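Local coordinates for protein putative modification methylase (Thermus thermophilus, PDB 2ZIE) that probably methylates cytosine N4 in DNA, using S-adenosyl-L-methionine as methyl donor, as part of a restriction system, at residues F128-P133 with L171-P176; Q203-I208 with A225-R230; S233-V238 with W256-L261. One frame throughout, in Å; residues are numbered along the deposited sequence.

Interaction 1. Residues F128-P133 with L171-P176; sequences FDNLNP and LMQRKP
With CG anti to the carbonyl carbon (chi1 -77°), the ring of F128 swings against Q173, and its CD1 comes to 3.6 Å from Q173 CB where the two side chains cross at about a right angle. R174 takes the other course: its CG lies anti to the backbone N (chi1 -180°) and the chain then runs extended to NE, which lays its carbons beside L131, with L131 CD1 4.0 Å from R174 CB. L131 in turn sets its CB 4.0 Å from M172 CB (a selenomethionine), on the same face as D129 and R174.

These contacts ride on two antiparallel strands. D129 and R174 form a hydrogen-bonded pair, D129 N to R174 O at 2.7 Å and R174 N to D129 O at 2.8 Å, and N130 faces Q173 as the next, non-hydrogen-bonded pair. In the mixed sheet of this Rossmann-like methyltransferase, strand 167-174 runs between strands 91-102 and 129-137, antiparallel to both, while helix 115-125 covers the side of F128, L171 and Q173.

Farther along the pairing slackens. L131 N still reaches M172 O at 3.0 Å, but in the other direction a water links the strands, accepting from M172 N and hydrogen-bonded to L131 O. The D129 carboxylate has P176 CB 3.3 Å from its OD2, yet its salt bridge is with R109 of the second subunit. N130 turns its amide to Q120 through OD1 and to V112 O of the second subunit through ND2.

Interaction 2. Residues Q203-I208 with A225-R230; sequences QIWDDI and AERLVR
R227 reaches out of helix 222-232 to W205, D207 and I208, and its side chain carries most of this contact. The charged part is a salt bridge to D207. The aspartate places its CG between its own backbone N and carbonyl carbon (chi1 53°), which turns the carboxylate to the arginine tip. Both oxygens lie close to R227 NH2, whose exact position is less sure, and OD2 also takes a weak hydrogen bond from R227 NH1 at 3.1 Å. Carboxylate and guanidinium planes are far from coplanar, 66° apart, so this is no flat two-pronged pairing.

The cation-pi part lies over one face of the W205 indole. R227 CZ is 4.5 Å from the centroid of the five-membered ring, but the guanidinium stands steeply on the face instead of stacking flat, and NH1 is the atom that comes down, 3.3 Å from W205 CG. Farther back, a CH-pi contact sets R227 CD 3.8 Å from the centroid of the six-membered ring. The indole is itself fixed by a bond from NE1 to F200 O.

Van der Waals packing completes the set. I208 CD1 sits over the centre of one guanidinium face, 3.4 Å from R227 CZ, and in an apolar contact L228 CD2 meets W205 CH2 at 3.7 Å. Were W205 replaced by an alanine, the R227 cation would probably lose its aromatic platform and L228 CD2 would face a gap.

An arginine held by an aromatic face and a carboxylate thus joins strand 204-205 and its following loop to helix 222-232 of the Rossmann-like methyltransferase domain, with the L228 side chain about 9 Å from that of T248 in the S-adenosyl-L-methionine site.

Interaction 3. Residues S233-V238 with W256-L261; sequences SFVGDV and WGRRAL
This is mainly backbone pairing, extended by one buried arginine, where the two parallel strands of a beta-alpha-beta crossover begin: V238 and R259 form a parallel bridge, and strand 238-241 leads through helix 248-255 to the neighbouring strand 259-264. R259 N gives D237 O an almost straight bond of 2.7 Å. Just before the strands begin, G236 N donates a hydrogen bond to G257 O at 2.6 Å.

Both glycines lie in tight bends. G257, with positive phi, is the C-prime residue of the Schellman motif that ends the helix. G236 belongs to a type II turn from F234 to D237, where a CB would press on the preceding carbonyl O. D237 OD2 accepts a bond from F234 N across the same turn.

R258 bends at chi2 (68°) and slides its guanidinium under the turn, with V235 N over the centre of one face. The group holds three oxygens. NH1 goes to W256 O in its own segment, while NH2 and NE take S233 side-on, one atom each: NH2 reaches S233 O at 2.7 Å from above the carbonyl plane, and NE points within the guanidinium plane at S233 OG, 2.8 Å away, a hydroxyl also bonded to V229 O.

Overall arrangement
From the N terminus the three contacts follow in series, none enclosing or crossing another. Interaction 1 closes the long excursion between strands 129-137 and 167-174. Interaction 2 then spans the partly unmodelled loop from strand 204-205 to helix 222-232. Interaction 3 closes the crossover from strand 238-241 through helix 248-255 to strand 259-264, its first segment being the loop after helix 222-232. All three reach the same mixed sheet. Interactions 1 and 2 touch where P133 O meets Q203 NE2, since strands 129-137 and 204-205 are neighbours. Helix 222-232 links interactions 2 and 3: E226 OE2 is hydrogen-bonded to W256 NE1, and R230 makes a cation-pi contact with the W256 ring. Interactions 1 and 3 stay about 10 Å apart at their nearest atoms.

Interaction 1. Residues F128-P133 with L171-P176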
loop_
_atom_site.group_PDB
_atom_site.type_symbol
_atom_site.label_atom_id
_atom_site.label_comp_id
_atom_site.label_asym_id
_atom_site.label_seq_id
_atom_site.Cartn_x
_atom_site.Cartn_y
_atom_site.Cartn_z
ATOM N N PHE A 128 0.044 6.821 -16.141
ATOM C CA PHE A 128 0.853 5.655 -15.798
ATOM C C PHE A 128 -0.003 4.431 -15.558
ATOM O O PHE A 128 -1.130 4.541 -15.082
ATOM C CB PHE A 128 1.644 5.907 -14.511
ATOM C CG PHE A 128 2.845 6.777 -14.684
ATOM C CD1 PHE A 128 4.010 6.265 -15.226
ATOM C CD2 PHE A 128 2.822 8.100 -14.267
ATOM C CE1 PHE A 128 5.143 7.055 -15.346
ATOM C CE2 PHE A 128 3.953 8.900 -14.386
ATOM C CZ PHE A 128 5.117 8.376 -14.926
ATOM N N ASP A 129 0.538 3.267 -15.891
ATOM C CA ASP A 129 -0.138 2.009 -15.626
ATOM C C ASP A 129 0.444 1.548 -14.298
ATOM O O ASP A 129 1.660 1.531 -14.116
ATOM C CB ASP A 129 0.191 0.952 -16.675
ATOM C CG ASP A 129 -0.714 1.018 -17.884
ATOM O OD1 ASP A 129 -1.810 1.617 -17.796
ATOM O OD2 ASP A 129 -0.327 0.444 -18.922
ATOM N N ASN A 130 -0.410 1.178 -13.364
ATOM C CA ASN A 130 0.077 0.724 -12.085
ATOM C C ASN A 130 0.429 -0.756 -12.104
ATOM O O ASN A 130 -0.291 -1.563 -12.678
ATOM C CB ASN A 130 -0.968 0.975 -11.007
ATOM C CG ASN A 130 -0.509 0.509 -9.658
ATOM O OD1 ASN A 130 0.423 1.073 -9.082
ATOM N ND2 ASN A 130 -1.141 -0.540 -9.146
ATOM N N LEU A 131 1.553 -1.096 -11.486
ATOM C CA LEU A 131 1.994 -2.477 -11.374
ATOM C C LEU A 131 2.068 -2.770 -9.880
ATOM O O LEU A 131 2.079 -1.841 -9.071
ATOM C CB LEU A 131 3.369 -2.657 -12.007
ATOM C CG LEU A 131 3.493 -2.259 -13.482
ATOM C CD1 LEU A 131 4.832 -2.750 -14.010
ATOM C CD2 LEU A 131 2.363 -2.865 -14.292
ATOM N N ASN A 132 2.100 -4.044 -9.500
ATOM C CA ASN A 132 2.171 -4.365 -8.079
ATOM C C ASN A 132 3.479 -3.895 -7.512
ATOM O O ASN A 132 4.535 -4.110 -8.096
ATOM C CB ASN A 132 2.017 -5.857 -7.817
ATOM C CG ASN A 132 0.576 -6.268 -7.725
ATOM O OD1 ASN A 132 -0.224 -5.603 -7.065
ATOM N ND2 ASN A 132 0.229 -7.366 -8.384
ATOM N N PRO A 133 3.421 -3.240 -6.352
ATOM C CA PRO A 133 4.611 -2.719 -5.683
ATOM C C PRO A 133 5.348 -3.804 -4.912
ATOM O O PRO A 133 4.795 -4.853 -4.617
ATOM C CB PRO A 133 4.027 -1.657 -4.768
ATOM C CG PRO A 133 2.761 -2.333 -4.304
ATOM C CD PRO A 133 2.204 -2.944 -5.576
ATOM N N LEU A 171 7.039 1.643 -5.198
ATOM C CA LEU A 171 6.002 1.820 -6.197
ATOM C C LEU A 171 6.529 1.606 -7.596
ATOM O O LEU A 171 7.670 1.941 -7.906
ATOM C CB LEU A 171 5.385 3.214 -6.081
ATOM C CG LEU A 171 4.661 3.493 -4.766
ATOM C CD1 LEU A 171 3.982 4.865 -4.831
ATOM C CD2 LEU A 171 3.636 2.392 -4.508
HETATM N N MSE A 172 5.675 1.053 -8.444
HETATM C CA MSE A 172 6.045 0.774 -9.813
HETATM C C MSE A 172 5.003 1.281 -10.798
HETATM O O MSE A 172 3.886 0.767 -10.863
HETATM C CB MSE A 172 6.214 -0.717 -9.987
HETATM C CG MSE A 172 7.443 -1.037 -10.740
HETATM SE SE MSE A 172 8.676 -1.999 -9.568
HETATM C CE MSE A 172 8.129 -3.816 -10.215
ATOM N N GLN A 173 5.385 2.275 -11.587
ATOM C CA GLN A 173 4.472 2.871 -12.548
ATOM C C GLN A 173 5.043 2.740 -13.937
ATOM O O GLN A 173 6.141 3.212 -14.229
ATOM C CB GLN A 173 4.240 4.340 -12.195
ATOM C CG GLN A 173 3.761 4.538 -10.772
ATOM C CD GLN A 173 2.455 3.826 -10.505
ATOM O OE1 GLN A 173 2.317 3.113 -9.512
ATOM N NE2 GLN A 173 1.484 4.017 -11.391
ATOM N N ARG A 174 4.278 2.098 -14.801
ATOM C CA ARG A 174 4.728 1.859 -16.153
ATOM C C ARG A 174 4.075 2.746 -17.201
ATOM O O ARG A 174 2.891 3.055 -17.126
ATOM C CB ARG A 174 4.480 0.387 -16.486
ATOM C CG ARG A 174 4.896 -0.044 -17.865
ATOM C CD ARG A 174 4.731 -1.540 -18.007
ATOM N NE ARG A 174 5.330 -2.001 -19.252
ATOM C CZ ARG A 174 4.762 -1.884 -20.451
ATOM N NH1 ARG A 174 3.560 -1.322 -20.577
ATOM N NH2 ARG A 174 5.411 -2.309 -21.531
ATOM N N LYS A 175 4.871 3.163 -18.176
ATOM C CA LYS A 175 4.361 3.965 -19.279
ATOM C C LYS A 175 3.976 2.976 -20.376
ATOM O O LYS A 175 4.799 2.177 -20.825
ATOM C CB LYS A 175 5.430 4.913 -19.805
ATOM C CG LYS A 175 4.912 5.837 -20.868
ATOM C CD LYS A 175 5.990 6.773 -21.361
ATOM C CE LYS A 175 5.447 7.693 -22.439
ATOM N NZ LYS A 175 6.488 8.648 -22.885
ATOM N N PRO A 176 2.712 3.000 -20.807
ATOM C CA PRO A 176 2.263 2.079 -21.859
ATOM C C PRO A 176 2.636 2.560 -23.254
ATOM O O PRO A 176 3.332 3.560 -23.408
ATOM C CB PRO A 176 0.757 2.047 -21.651
ATOM C CG PRO A 176 0.468 3.463 -21.246
ATOM C CD PRO A 176 1.583 3.773 -20.262
HETATM O O HOH W 1 3.131 0.261 -7.541
#

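Interaction 2. Residues Q203-I208 with A225-R230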
loop_
_atom_site.group_PDB
_atom_site.type_symbol
_atom_site.label_atom_id
_atom_site.label_comp_id
_atom_site.label_asym_id
_atom_site.label_seq_id
_atom_site.Cartn_x
_atom_site.Cartn_y
_atom_site.Cartn_z
ATOM N N GLN A 203 7.528 -10.302 -4.161
ATOM C CA GLN A 203 6.873 -9.113 -3.665
ATOM C C GLN A 203 7.392 -8.504 -2.344
ATOM O O GLN A 203 7.206 -7.314 -2.114
ATOM C CB GLN A 203 5.364 -9.348 -3.623
ATOM C CG GLN A 203 4.591 -8.073 -3.398
ATOM C CD GLN A 203 3.177 -8.127 -3.931
ATOM O OE1 GLN A 203 2.551 -9.181 -3.936
ATOM N NE2 GLN A 203 2.657 -6.980 -4.367
ATOM N N ILE A 204 8.044 -9.285 -1.487
ATOM C CA ILE A 204 8.575 -8.731 -0.234
ATOM C C ILE A 204 10.095 -8.892 -0.163
ATOM O O ILE A 204 10.608 -9.992 -0.328
ATOM C CB ILE A 204 8.044 -9.450 1.047
ATOM C CG1 ILE A 204 6.539 -9.673 0.997
ATOM C CG2 ILE A 204 8.402 -8.628 2.272
ATOM C CD1 ILE A 204 5.744 -8.443 1.156
ATOM N N TRP A 205 10.815 -7.801 0.080
ATOM C CA TRP A 205 12.258 -7.877 0.237
ATOM C C TRP A 205 12.555 -7.684 1.713
ATOM O O TRP A 205 12.246 -6.633 2.278
ATOM C CB TRP A 205 12.973 -6.785 -0.537
ATOM C CG TRP A 205 13.047 -7.010 -1.998
ATOM C CD1 TRP A 205 12.662 -8.124 -2.679
ATOM C CD2 TRP A 205 13.488 -6.069 -2.980
ATOM N NE1 TRP A 205 12.828 -7.934 -4.028
ATOM C CE2 TRP A 205 13.333 -6.680 -4.241
ATOM C CE3 TRP A 205 13.999 -4.764 -2.913
ATOM C CZ2 TRP A 205 13.667 -6.033 -5.435
ATOM C CZ3 TRP A 205 14.332 -4.118 -4.096
ATOM C CH2 TRP A 205 14.163 -4.757 -5.344
ATOM N N ASP A 206 13.153 -8.688 2.341
ATOM C CA ASP A 206 13.474 -8.579 3.758
ATOM C C ASP A 206 14.937 -8.849 4.052
ATOM O O ASP A 206 15.316 -8.997 5.208
ATOM C CB ASP A 206 12.636 -9.549 4.577
ATOM C CG ASP A 206 12.939 -10.990 4.246
ATOM O OD1 ASP A 206 14.026 -11.264 3.691
ATOM O OD2 ASP A 206 12.092 -11.854 4.550
ATOM N N ASP A 207 15.749 -8.910 3.006
ATOM C CA ASP A 207 17.169 -9.179 3.146
ATOM C C ASP A 207 18.054 -7.953 2.948
ATOM O O ASP A 207 19.270 -8.072 2.821
ATOM C CB ASP A 207 17.590 -10.281 2.168
ATOM C CG ASP A 207 17.176 -9.992 0.719
ATOM O OD1 ASP A 207 17.600 -10.763 -0.172
ATOM O OD2 ASP A 207 16.430 -9.019 0.458
ATOM N N ILE A 208 17.446 -6.775 2.909
ATOM C CA ILE A 208 18.205 -5.548 2.754
ATOM C C ILE A 208 17.939 -4.701 3.992
ATOM O O ILE A 208 16.956 -3.964 4.060
ATOM C CB ILE A 208 17.776 -4.772 1.508
ATOM C CG1 ILE A 208 17.999 -5.630 0.261
ATOM C CG2 ILE A 208 18.566 -3.481 1.410
ATOM C CD1 ILE A 208 17.585 -4.958 -1.034
ATOM N N ALA A 225 19.063 -0.092 -4.670
ATOM C CA ALA A 225 19.073 0.589 -5.949
ATOM C C ALA A 225 19.672 -0.285 -7.043
ATOM O O ALA A 225 19.240 -0.238 -8.184
ATOM C CB ALA A 225 19.841 1.902 -5.838
ATOM N N GLU A 226 20.662 -1.089 -6.694
ATOM C CA GLU A 226 21.283 -1.951 -7.678
ATOM C C GLU A 226 20.295 -2.986 -8.178
ATOM O O GLU A 226 20.205 -3.238 -9.376
ATOM C CB GLU A 226 22.511 -2.628 -7.089
ATOM C CG GLU A 226 23.609 -1.649 -6.779
ATOM C CD GLU A 226 24.926 -2.325 -6.514
ATOM O OE1 GLU A 226 25.886 -1.611 -6.170
ATOM O OE2 GLU A 226 25.007 -3.564 -6.650
ATOM N N ARG A 227 19.548 -3.575 -7.253
ATOM C CA ARG A 227 18.548 -4.565 -7.615
ATOM C C ARG A 227 17.571 -4.002 -8.627
ATOM O O ARG A 227 17.267 -4.643 -9.642
ATOM C CB ARG A 227 17.742 -5.009 -6.396
ATOM C CG ARG A 227 18.368 -6.091 -5.567
ATOM C CD ARG A 227 17.357 -6.663 -4.594
ATOM N NE ARG A 227 18.049 -7.368 -3.523
ATOM C CZ ARG A 227 17.450 -8.027 -2.543
ATOM N NH1 ARG A 227 16.127 -8.083 -2.479
ATOM N NH2 ARG A 227 18.181 -8.633 -1.626
ATOM N N LEU A 228 17.065 -2.810 -8.335
ATOM C CA LEU A 228 16.092 -2.179 -9.204
ATOM C C LEU A 228 16.675 -1.887 -10.592
ATOM O O LEU A 228 16.017 -2.122 -11.614
ATOM C CB LEU A 228 15.546 -0.907 -8.533
ATOM C CG LEU A 228 14.697 -1.151 -7.271
ATOM C CD1 LEU A 228 14.321 0.157 -6.624
ATOM C CD2 LEU A 228 13.438 -1.915 -7.637
ATOM N N VAL A 229 17.910 -1.394 -10.629
ATOM C CA VAL A 229 18.558 -1.099 -11.891
ATOM C C VAL A 229 18.637 -2.378 -12.719
ATOM O O VAL A 229 18.210 -2.407 -13.874
ATOM C CB VAL A 229 19.985 -0.527 -11.672
ATOM C CG1 VAL A 229 20.760 -0.499 -12.985
ATOM C CG2 VAL A 229 19.898 0.890 -11.110
ATOM N N ARG A 230 19.159 -3.440 -12.112
ATOM C CA ARG A 230 19.320 -4.724 -12.797
ATOM C C ARG A 230 18.006 -5.394 -13.207
ATOM O O ARG A 230 17.975 -6.177 -14.145
ATOM C CB ARG A 230 20.136 -5.686 -11.924
ATOM C CG ARG A 230 21.539 -5.208 -11.604
ATOM C CD ARG A 230 22.210 -6.122 -10.600
ATOM N NE ARG A 230 22.421 -7.464 -11.130
ATOM C CZ ARG A 230 22.718 -8.526 -10.388
ATOM N NH1 ARG A 230 22.844 -8.409 -9.074
ATOM N NH2 ARG A 230 22.884 -9.708 -10.954
#

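Interaction 3. Residues S233-V238 with W256-L261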
loop_
_atom_site.group_PDB
_atom_site.type_symbol
_atom_site.label_atom_id
_atom_site.label_comp_id
_atom_site.label_asym_id
_atom_site.label_seq_id
_atom_site.Cartn_x
_atom_site.Cartn_y
_atom_site.Cartn_z
ATOM N N SER A 233 16.056 -2.380 -16.337
ATOM C CA SER A 233 16.808 -1.667 -17.357
ATOM C C SER A 233 17.855 -2.634 -17.891
ATOM O O SER A 233 18.134 -3.657 -17.266
ATOM C CB SER A 233 17.492 -0.434 -16.773
ATOM O OG SER A 233 18.673 -0.787 -16.078
ATOM N N PHE A 234 18.427 -2.313 -19.046
ATOM C CA PHE A 234 19.457 -3.132 -19.659
ATOM C C PHE A 234 20.723 -2.322 -19.660
ATOM O O PHE A 234 20.668 -1.098 -19.527
ATOM C CB PHE A 234 19.081 -3.456 -21.101
ATOM C CG PHE A 234 17.896 -4.359 -21.220
ATOM C CD1 PHE A 234 18.051 -5.742 -21.163
ATOM C CD2 PHE A 234 16.618 -3.830 -21.365
ATOM C CE1 PHE A 234 16.951 -6.586 -21.246
ATOM C CE2 PHE A 234 15.518 -4.662 -21.449
ATOM C CZ PHE A 234 15.683 -6.045 -21.389
ATOM N N VAL A 235 21.862 -2.992 -19.813
ATOM C CA VAL A 235 23.137 -2.291 -19.856
ATOM C C VAL A 235 23.053 -1.293 -20.993
ATOM O O VAL A 235 22.485 -1.581 -22.048
ATOM C CB VAL A 235 24.318 -3.251 -20.116
ATOM C CG1 VAL A 235 24.432 -4.237 -18.974
ATOM C CG2 VAL A 235 24.111 -3.993 -21.416
ATOM N N GLY A 236 23.608 -0.112 -20.761
ATOM C CA GLY A 236 23.573 0.932 -21.764
ATOM C C GLY A 236 22.382 1.864 -21.604
ATOM O O GLY A 236 22.417 2.987 -22.101
ATOM N N ASP A 237 21.331 1.415 -20.921
ATOM C CA ASP A 237 20.143 2.253 -20.729
ATOM C C ASP A 237 20.402 3.469 -19.858
ATOM O O ASP A 237 21.373 3.521 -19.106
ATOM C CB ASP A 237 18.999 1.459 -20.091
ATOM C CG ASP A 237 18.231 0.629 -21.085
ATOM O OD1 ASP A 237 18.506 0.725 -22.293
ATOM O OD2 ASP A 237 17.339 -0.119 -20.655
ATOM N N VAL A 238 19.505 4.441 -19.962
ATOM C CA VAL A 238 19.581 5.670 -19.186
ATOM C C VAL A 238 18.715 5.546 -17.931
ATOM O O VAL A 238 17.513 5.314 -18.027
ATOM C CB VAL A 238 19.074 6.865 -20.006
ATOM C CG1 VAL A 238 18.952 8.104 -19.107
ATOM C CG2 VAL A 238 20.018 7.131 -21.162
ATOM N N TRP A 256 26.534 -0.764 -12.861
ATOM C CA TRP A 256 26.079 -1.883 -13.665
ATOM C C TRP A 256 25.950 -1.570 -15.148
ATOM O O TRP A 256 25.074 -2.093 -15.833
ATOM C CB TRP A 256 24.761 -2.424 -13.117
ATOM C CG TRP A 256 24.957 -3.119 -11.820
ATOM C CD1 TRP A 256 25.038 -2.545 -10.581
ATOM C CD2 TRP A 256 25.219 -4.509 -11.635
ATOM N NE1 TRP A 256 25.339 -3.490 -9.643
ATOM C CE2 TRP A 256 25.459 -4.707 -10.259
ATOM C CE3 TRP A 256 25.278 -5.611 -12.501
ATOM C CZ2 TRP A 256 25.755 -5.962 -9.724
ATOM C CZ3 TRP A 256 25.574 -6.859 -11.974
ATOM C CH2 TRP A 256 25.809 -7.025 -10.592
ATOM N N GLY A 257 26.814 -0.694 -15.636
ATOM C CA GLY A 257 26.809 -0.381 -17.047
ATOM C C GLY A 257 25.628 0.357 -17.616
ATOM O O GLY A 257 25.331 0.232 -18.802
ATOM N N ARG A 258 24.933 1.113 -16.783
ATOM C CA ARG A 258 23.826 1.906 -17.272
ATOM C C ARG A 258 24.346 3.336 -17.261
ATOM O O ARG A 258 25.401 3.609 -16.699
ATOM C CB ARG A 258 22.616 1.786 -16.354
ATOM C CG ARG A 258 21.694 0.608 -16.638
ATOM C CD ARG A 258 22.328 -0.736 -16.342
ATOM N NE ARG A 258 21.317 -1.789 -16.304
ATOM C CZ ARG A 258 21.591 -3.090 -16.260
ATOM N NH1 ARG A 258 22.850 -3.503 -16.247
ATOM N NH2 ARG A 258 20.610 -3.980 -16.240
ATOM N N ARG A 259 23.633 4.243 -17.908
ATOM C CA ARG A 259 24.052 5.630 -17.900
ATOM C C ARG A 259 23.291 6.309 -16.780
ATOM O O ARG A 259 22.068 6.191 -16.688
ATOM C CB ARG A 259 23.737 6.297 -19.227
ATOM C CG ARG A 259 24.487 5.687 -20.371
ATOM C CD ARG A 259 24.080 6.330 -21.668
ATOM N NE ARG A 259 24.610 5.580 -22.799
ATOM C CZ ARG A 259 24.309 5.835 -24.067
ATOM N NH1 ARG A 259 23.478 6.832 -24.367
ATOM N NH2 ARG A 259 24.835 5.088 -25.033
ATOM N N ALA A 260 24.026 7.007 -15.922
ATOM C CA ALA A 260 23.425 7.694 -14.797
ATOM C C ALA A 260 23.060 9.124 -15.144
ATOM O O ALA A 260 23.840 9.839 -15.761
ATOM C CB ALA A 260 24.379 7.675 -13.609
ATOM N N LEU A 261 21.859 9.522 -14.755
ATOM C CA LEU A 261 21.375 10.869 -14.978
ATOM C C LEU A 261 20.616 11.297 -13.723
ATOM O O LEU A 261 19.656 10.650 -13.320
ATOM C CB LEU A 261 20.444 10.926 -16.184
ATOM C CG LEU A 261 19.841 12.315 -16.432
ATOM C CD1 LEU A 261 20.963 13.298 -16.716
ATOM C CD2 LEU A 261 18.857 12.278 -17.586
#